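Local coordinates for mannitol dehydrogenase (Pseudomonas fluorescens, PDB 1M2W), which binds NAD and probably catalyses the reversible oxidation of D-mannitol to D-fructose as a mannitol 2-dehydrogenase, at residues A[28-33]-A[125-130]; A[65-70]-A[107-112]. One frame throughout, in Å; residues are numbered along the deposited sequence.

Contact 1. Residues A[28-33]-A[125-130]. With NAD (nicotinamide-adenine-dinucleotide), chain C.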
# COMPACT_ATOMS: atom_id res chain seq x y z
N GLY A 28 -17.95 -5.70 -12.57
CA GLY A 28 -17.37 -4.74 -13.50
C GLY A 28 -15.91 -4.48 -13.21
O GLY A 28 -15.21 -3.88 -14.01
N ILE A 29 -15.45 -4.94 -12.05
CA ILE A 29 -14.05 -4.71 -11.66
C ILE A 29 -13.41 -6.04 -11.28
O ILE A 29 -14.03 -6.86 -10.59
CB ILE A 29 -13.98 -3.78 -10.40
CG1 ILE A 29 -14.62 -2.41 -10.72
CG2 ILE A 29 -12.52 -3.64 -9.87
CD1 ILE A 29 -14.83 -1.56 -9.45
N ALA A 30 -12.18 -6.25 -11.75
CA ALA A 30 -11.44 -7.44 -11.33
C ALA A 30 -10.28 -6.83 -10.53
O ALA A 30 -9.55 -5.96 -11.04
CB ALA A 30 -10.88 -8.23 -12.53
N HIS A 31 -10.16 -7.22 -9.27
CA HIS A 31 -9.11 -6.68 -8.43
C HIS A 31 -7.99 -7.67 -8.10
O HIS A 31 -8.23 -8.71 -7.51
CB HIS A 31 -9.67 -6.17 -7.09
CG HIS A 31 -8.62 -5.52 -6.26
ND1 HIS A 31 -8.19 -4.24 -6.52
CD2 HIS A 31 -7.78 -6.03 -5.32
CE1 HIS A 31 -7.13 -3.97 -5.77
NE2 HIS A 31 -6.87 -5.04 -5.03
N ILE A 32 -6.76 -7.30 -8.46
CA ILE A 32 -5.60 -8.18 -8.22
C ILE A 32 -4.94 -7.79 -6.90
O ILE A 32 -4.45 -6.67 -6.77
CB ILE A 32 -4.59 -8.06 -9.39
CG1 ILE A 32 -5.33 -8.38 -10.71
CG2 ILE A 32 -3.32 -9.00 -9.17
CD1 ILE A 32 -4.44 -8.34 -11.95
N GLY A 33 -4.95 -8.72 -5.95
CA GLY A 33 -4.32 -8.48 -4.65
C GLY A 33 -5.40 -8.19 -3.62
O GLY A 33 -5.55 -7.05 -3.19
N ARG A 125 -14.54 -3.98 -16.78
CA ARG A 125 -14.12 -2.73 -17.42
C ARG A 125 -12.94 -2.05 -16.74
O ARG A 125 -12.33 -1.12 -17.29
CB ARG A 125 -15.35 -1.79 -17.48
CG ARG A 125 -16.41 -2.22 -18.56
CD ARG A 125 -17.79 -1.70 -18.16
NE ARG A 125 -18.36 -2.62 -17.17
CZ ARG A 125 -19.42 -2.36 -16.40
NH1 ARG A 125 -20.04 -1.20 -16.49
NH2 ARG A 125 -19.90 -3.31 -15.59
N ILE A 126 -12.62 -2.49 -15.54
CA ILE A 126 -11.48 -1.93 -14.81
C ILE A 126 -10.71 -3.09 -14.17
O ILE A 126 -11.32 -3.99 -13.62
CB ILE A 126 -11.94 -1.04 -13.64
CG1 ILE A 126 -12.66 0.22 -14.16
CG2 ILE A 126 -10.72 -0.66 -12.74
CD1 ILE A 126 -13.33 1.02 -13.01
N VAL A 127 -9.39 -3.11 -14.33
CA VAL A 127 -8.62 -4.09 -13.59
C VAL A 127 -7.85 -3.24 -12.56
O VAL A 127 -7.03 -2.39 -12.95
CB VAL A 127 -7.63 -4.86 -14.50
CG1 VAL A 127 -6.68 -5.70 -13.62
CG2 VAL A 127 -8.42 -5.79 -15.40
N SER A 128 -8.13 -3.43 -11.26
CA SER A 128 -7.47 -2.62 -10.23
C SER A 128 -6.39 -3.41 -9.53
O SER A 128 -6.40 -4.65 -9.55
CB SER A 128 -8.49 -2.06 -9.21
OG SER A 128 -9.36 -3.07 -8.75
N LEU A 129 -5.47 -2.68 -8.89
CA LEU A 129 -4.30 -3.30 -8.29
C LEU A 129 -3.89 -2.90 -6.90
O LEU A 129 -3.82 -1.72 -6.62
CB LEU A 129 -3.05 -3.00 -9.17
CG LEU A 129 -3.16 -3.15 -10.70
CD1 LEU A 129 -1.88 -2.64 -11.38
CD2 LEU A 129 -3.32 -4.65 -11.06
N THR A 130 -3.67 -3.90 -6.02
CA THR A 130 -2.92 -3.57 -4.79
C THR A 130 -1.87 -4.72 -4.79
O THR A 130 -2.09 -5.80 -4.23
CB THR A 130 -3.72 -3.53 -3.47
OG1 THR A 130 -4.52 -4.69 -3.31
CG2 THR A 130 -4.56 -2.27 -3.44
PA NAD C . -2.21 -7.46 2.67
O1A NAD C . -0.98 -8.08 3.11
O2A NAD C . -3.55 -7.57 3.40
O5B NAD C . -2.48 -7.91 1.14
C5B NAD C . -1.45 -7.67 0.14
C4B NAD C . -2.14 -8.26 -1.13
O4B NAD C . -1.17 -8.07 -2.26
C3B NAD C . -2.31 -9.80 -1.12
O3B NAD C . -3.43 -10.01 -1.97
C2B NAD C . -1.00 -10.30 -1.70
O2B NAD C . -0.97 -11.68 -2.11
C1B NAD C . -0.85 -9.33 -2.87
N9A NAD C . 0.49 -9.28 -3.40
C8A NAD C . 1.73 -9.16 -2.79
N7A NAD C . 2.74 -9.13 -3.64
C5A NAD C . 2.10 -9.24 -4.88
C6A NAD C . 2.65 -9.25 -6.17
N6A NAD C . 3.95 -9.14 -6.47
N1A NAD C . 1.76 -9.38 -7.26
C2A NAD C . 0.37 -9.50 -7.06
N3A NAD C . -0.22 -9.48 -5.79
C4A NAD C . 0.71 -9.34 -4.73
O3 NAD C . -1.91 -5.90 2.51
PN NAD C . -2.80 -4.58 2.35
O1N NAD C . -3.12 -3.97 3.67
O2N NAD C . -3.93 -4.96 1.49
O5D NAD C . -1.75 -3.61 1.57
C5D NAD C . -1.61 -3.85 0.13
C4D NAD C . -1.11 -2.62 -0.58
O4D NAD C . -2.09 -1.57 -0.78
C3D NAD C . 0.16 -1.90 -0.01
O3D NAD C . 1.35 -2.58 -0.32
C2D NAD C . 0.04 -0.45 -0.53
O2D NAD C . 0.68 -0.14 -1.80
C1D NAD C . -1.46 -0.24 -0.54
N1N NAD C . -1.96 0.34 0.74
C2N NAD C . -2.09 -0.30 2.02
C3N NAD C . -2.56 0.52 3.08
C7N NAD C . -2.67 -0.05 4.49
O7N NAD C . -2.96 0.78 5.50
N7N NAD C . -2.40 -1.32 4.63
C4N NAD C . -2.88 1.91 2.84
C5N NAD C . -2.75 2.46 1.55
C6N NAD C . -2.29 1.70 0.50
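Ser-128 and His-31 stand side by side on one face of the sheet, at paired positions of neighbouring parallel strands, and their side chains are joined by a hydrogen bond, OG to ND1, of 2.8 Å. The serine hydroxyl meets the imidazole at its edge, in the ring plane, and also lies against CG2 of Ile-29. CG of His-31 stands anti to the backbone N (chi1 -175°), which swings the ring along the strand and brings NE2 to Thr-130 OG1 at 2.9 Å. Ser-128 and Thr-130 thus hold both ring nitrogens and limit rotation of the imidazole, while the ring of His-38 stacks on it. Beneath, Ser-128 N reaches Ala-30 O and Ser-128 O accepts Ile-32 N at 2.9 Å, while Thr-130 N closes the series on Ile-32 O. At the other end, Gly-28 O takes Arg-125 N at 2.9 Å and, weakly, Ile-126 N. Arg-125 NH2 lies 3.6 Å from Gly-28 CA, the arginine's NE being bonded to Glu-123 O. On the opposite face Ile-32 CD1 touches both Val-127 CG1, at 3.8 Å, and Leu-129 CD2. Beyond the strand ends, Thr-130 O comes within 3.1 Å of O4B of the NAD, and Thr-130 CB and CG2 approach O4D; Gly-36 and Phe-37, among others, complete the binding. Adjacent parallel strands ending together at the dinucleotide are the hallmark of the Rossmann fold.

Contact 2. Residues A[65-70]-A[107-112]. With NAD (nicotinamide-adenine-dinucleotide), chain C.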
# COMPACT_ATOMS: atom_id res chain seq x y z
N LEU A 65 -3.02 -14.15 -7.09
CA LEU A 65 -1.94 -14.73 -7.91
C LEU A 65 -0.95 -15.57 -7.10
O LEU A 65 -0.09 -16.24 -7.72
CB LEU A 65 -1.14 -13.59 -8.57
CG LEU A 65 -1.89 -12.63 -9.49
CD1 LEU A 65 -0.86 -11.65 -10.16
CD2 LEU A 65 -2.68 -13.43 -10.53
N ARG A 66 -1.03 -15.54 -5.77
CA ARG A 66 -0.09 -16.26 -4.90
C ARG A 66 -0.72 -17.37 -4.09
O ARG A 66 -1.88 -17.31 -3.74
CB ARG A 66 0.56 -15.25 -3.96
CG ARG A 66 1.12 -14.07 -4.68
CD ARG A 66 1.57 -12.99 -3.72
NE ARG A 66 2.92 -12.56 -4.05
CZ ARG A 66 3.93 -12.53 -3.19
NH1 ARG A 66 3.73 -12.89 -1.92
NH2 ARG A 66 5.14 -12.15 -3.59
N SER A 67 0.04 -18.41 -3.77
CA SER A 67 -0.54 -19.49 -3.00
C SER A 67 -1.11 -18.99 -1.66
O SER A 67 -2.10 -19.55 -1.18
CB SER A 67 0.48 -20.63 -2.78
OG SER A 67 1.54 -20.17 -1.98
N GLU A 68 -0.53 -17.95 -1.07
CA GLU A 68 -1.04 -17.45 0.21
C GLU A 68 -2.47 -16.95 0.07
O GLU A 68 -3.19 -16.84 1.06
CB GLU A 68 -0.21 -16.28 0.76
CG GLU A 68 1.30 -16.43 0.66
CD GLU A 68 1.80 -16.15 -0.74
OE1 GLU A 68 1.70 -14.99 -1.18
OE2 GLU A 68 2.28 -17.10 -1.41
N ASP A 69 -2.88 -16.62 -1.16
CA ASP A 69 -4.23 -16.10 -1.42
C ASP A 69 -5.35 -17.11 -1.31
O ASP A 69 -6.52 -16.72 -1.31
CB ASP A 69 -4.30 -15.46 -2.82
CG ASP A 69 -3.34 -14.27 -2.97
OD1 ASP A 69 -3.15 -13.55 -1.97
OD2 ASP A 69 -2.76 -14.05 -4.05
N ARG A 70 -5.03 -18.40 -1.23
CA ARG A 70 -6.07 -19.42 -1.15
C ARG A 70 -6.90 -19.29 0.13
O ARG A 70 -8.10 -19.56 0.13
CB ARG A 70 -5.46 -20.83 -1.16
CG ARG A 70 -6.50 -21.94 -1.29
CD ARG A 70 -5.94 -23.33 -0.88
NE ARG A 70 -4.78 -23.73 -1.67
CZ ARG A 70 -4.17 -24.91 -1.60
NH1 ARG A 70 -4.61 -25.84 -0.74
NH2 ARG A 70 -3.14 -25.20 -2.41
N LEU A 107 -8.46 -17.76 -8.20
CA LEU A 107 -7.03 -17.93 -7.90
C LEU A 107 -6.36 -18.38 -9.19
O LEU A 107 -6.85 -19.30 -9.89
CB LEU A 107 -6.79 -19.02 -6.84
CG LEU A 107 -7.49 -18.82 -5.49
CD1 LEU A 107 -7.28 -20.04 -4.57
CD2 LEU A 107 -6.97 -17.53 -4.88
N ALA A 108 -5.24 -17.73 -9.52
CA ALA A 108 -4.51 -18.12 -10.72
C ALA A 108 -4.17 -19.62 -10.65
O ALA A 108 -4.23 -20.34 -11.66
CB ALA A 108 -3.22 -17.29 -10.84
N GLU A 109 -3.77 -20.08 -9.48
CA GLU A 109 -3.37 -21.48 -9.33
C GLU A 109 -4.42 -22.54 -9.64
O GLU A 109 -4.08 -23.71 -9.84
CB GLU A 109 -2.82 -21.74 -7.92
CG GLU A 109 -1.39 -21.29 -7.71
CD GLU A 109 -0.88 -21.64 -6.31
OE1 GLU A 109 -1.51 -22.52 -5.65
OE2 GLU A 109 0.14 -21.04 -5.87
N ASP A 110 -5.70 -22.16 -9.64
CA ASP A 110 -6.79 -23.08 -9.92
C ASP A 110 -6.95 -23.24 -11.43
O ASP A 110 -7.54 -24.21 -11.90
CB ASP A 110 -8.14 -22.55 -9.37
CG ASP A 110 -8.29 -22.70 -7.86
OD1 ASP A 110 -7.57 -23.51 -7.24
OD2 ASP A 110 -9.17 -22.02 -7.28
N SER A 111 -6.49 -22.25 -12.19
CA SER A 111 -6.61 -22.32 -13.67
C SER A 111 -6.20 -20.98 -14.28
O SER A 111 -6.91 -19.97 -14.12
CB SER A 111 -8.06 -22.58 -14.09
OG SER A 111 -8.15 -22.43 -15.50
N ALA A 112 -5.08 -20.93 -15.00
CA ALA A 112 -4.71 -19.64 -15.59
C ALA A 112 -5.73 -19.23 -16.66
O ALA A 112 -6.05 -18.07 -16.80
CB ALA A 112 -3.32 -19.74 -16.22
PA NAD C . -2.21 -7.46 2.67
O1A NAD C . -0.98 -8.08 3.11
O2A NAD C . -3.55 -7.57 3.40
O5B NAD C . -2.48 -7.91 1.14
C5B NAD C . -1.45 -7.67 0.14
C4B NAD C . -2.14 -8.26 -1.13
O4B NAD C . -1.17 -8.07 -2.26
C3B NAD C . -2.31 -9.80 -1.12
O3B NAD C . -3.43 -10.01 -1.97
C2B NAD C . -1.00 -10.30 -1.70
O2B NAD C . -0.97 -11.68 -2.11
C1B NAD C . -0.85 -9.33 -2.87
N9A NAD C . 0.49 -9.28 -3.40
C8A NAD C . 1.73 -9.16 -2.79
N7A NAD C . 2.74 -9.13 -3.64
C5A NAD C . 2.10 -9.24 -4.88
C6A NAD C . 2.65 -9.25 -6.17
N6A NAD C . 3.95 -9.14 -6.47
N1A NAD C . 1.76 -9.38 -7.26
C2A NAD C . 0.37 -9.50 -7.06
N3A NAD C . -0.22 -9.48 -5.79
C4A NAD C . 0.71 -9.34 -4.73
O3 NAD C . -1.91 -5.90 2.51
PN NAD C . -2.80 -4.58 2.35
O1N NAD C . -3.12 -3.97 3.67
O2N NAD C . -3.93 -4.96 1.49
O5D NAD C . -1.75 -3.61 1.57
C5D NAD C . -1.61 -3.85 0.13
C4D NAD C . -1.11 -2.62 -0.58
O4D NAD C . -2.09 -1.57 -0.78
C3D NAD C . 0.16 -1.90 -0.01
O3D NAD C . 1.35 -2.58 -0.32
C2D NAD C . 0.04 -0.45 -0.53
O2D NAD C . 0.68 -0.14 -1.80
C1D NAD C . -1.46 -0.24 -0.54
N1N NAD C . -1.96 0.34 0.74
C2N NAD C . -2.09 -0.30 2.02
C3N NAD C . -2.56 0.52 3.08
C7N NAD C . -2.67 -0.05 4.49
O7N NAD C . -2.96 0.78 5.50
N7N NAD C . -2.40 -1.32 4.63
C4N NAD C . -2.88 1.91 2.84
C5N NAD C . -2.75 2.46 1.55
C6N NAD C . -2.29 1.70 0.50
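Leu-107 opens the contact by setting its two methyls against the start of helix 70-77: CD1 lies 3.7 Å from Arg-70 CA and also touches CG of that arginine, whose side chain crosses the leucine at about a right angle, while CD2 meets Asp-69 at its carbonyl oxygen and CB. Asp-69 turns its carboxylate to the cofactor, where OD1 accepts a hydrogen bond from O2B of the NAD adenosine ribose at 2.9 Å. Its other oxygen, OD2, takes the backbone N of Arg-66, also at 2.9 Å, from above the carboxylate plane, so two bonds fix the group. An asparagine in its place would probably hold the ribose hydroxyl or the Arg-66 amide less firmly, since the negative charge and one of the two acceptor oxygens would be lost.

Next comes Ala-108, whose CB meets Leu-65 CD2 at 3.9 Å, with Phe-168 and Leu-115 touching both residues. The other branch of Leu-65, CD1, reaches C2A of the adenine. Arg-66 approaches the adenine too, its guanidinium turning one face to N7A, 3.4 Å from its plane and offset toward the rim, while NH1 forms a salt bridge with Glu-68 OE1. Glu-109 extends over Ser-67, with OE2 3.1 Å from Ser-67 CB; although OE2 is also near Ser-67 N, the angle is too poor for a hydrogen bond. Asp-110, which does not touch 65-70, forms a salt bridge with Arg-73, and Ser-111 is the N-cap of helix 112-119, its OG bonded to Ala-114 N. An acidic residue that binds the adenosine ribose hydroxyl, placed just beyond the second strand, is characteristic of NAD-binding Rossmann domains.

Overall arrangement
Contact 1 is buried between two parallel strands in the interior of the mixed sheet, whereas contact 2 lies at the partly exposed loops beyond strands 59-64 and 96-107. The two are linked through that sheet, because strand 59-64 neighbours strand 27-32 and leads into 65-70; Ile-32 CG2 packs on Leu-65 CD1 at 3.8 Å. Their chemistry follows their place. Contact 1 is held by regular backbone bonds and a histidine gripped by hydroxyls, while contact 2 has no hydrogen bond between its segments and relies on leucine and alanine packing, with charged side chains on its exposed side. Both border the adenosine half of NAD, which contact 2 binds through a side-chain carboxylate.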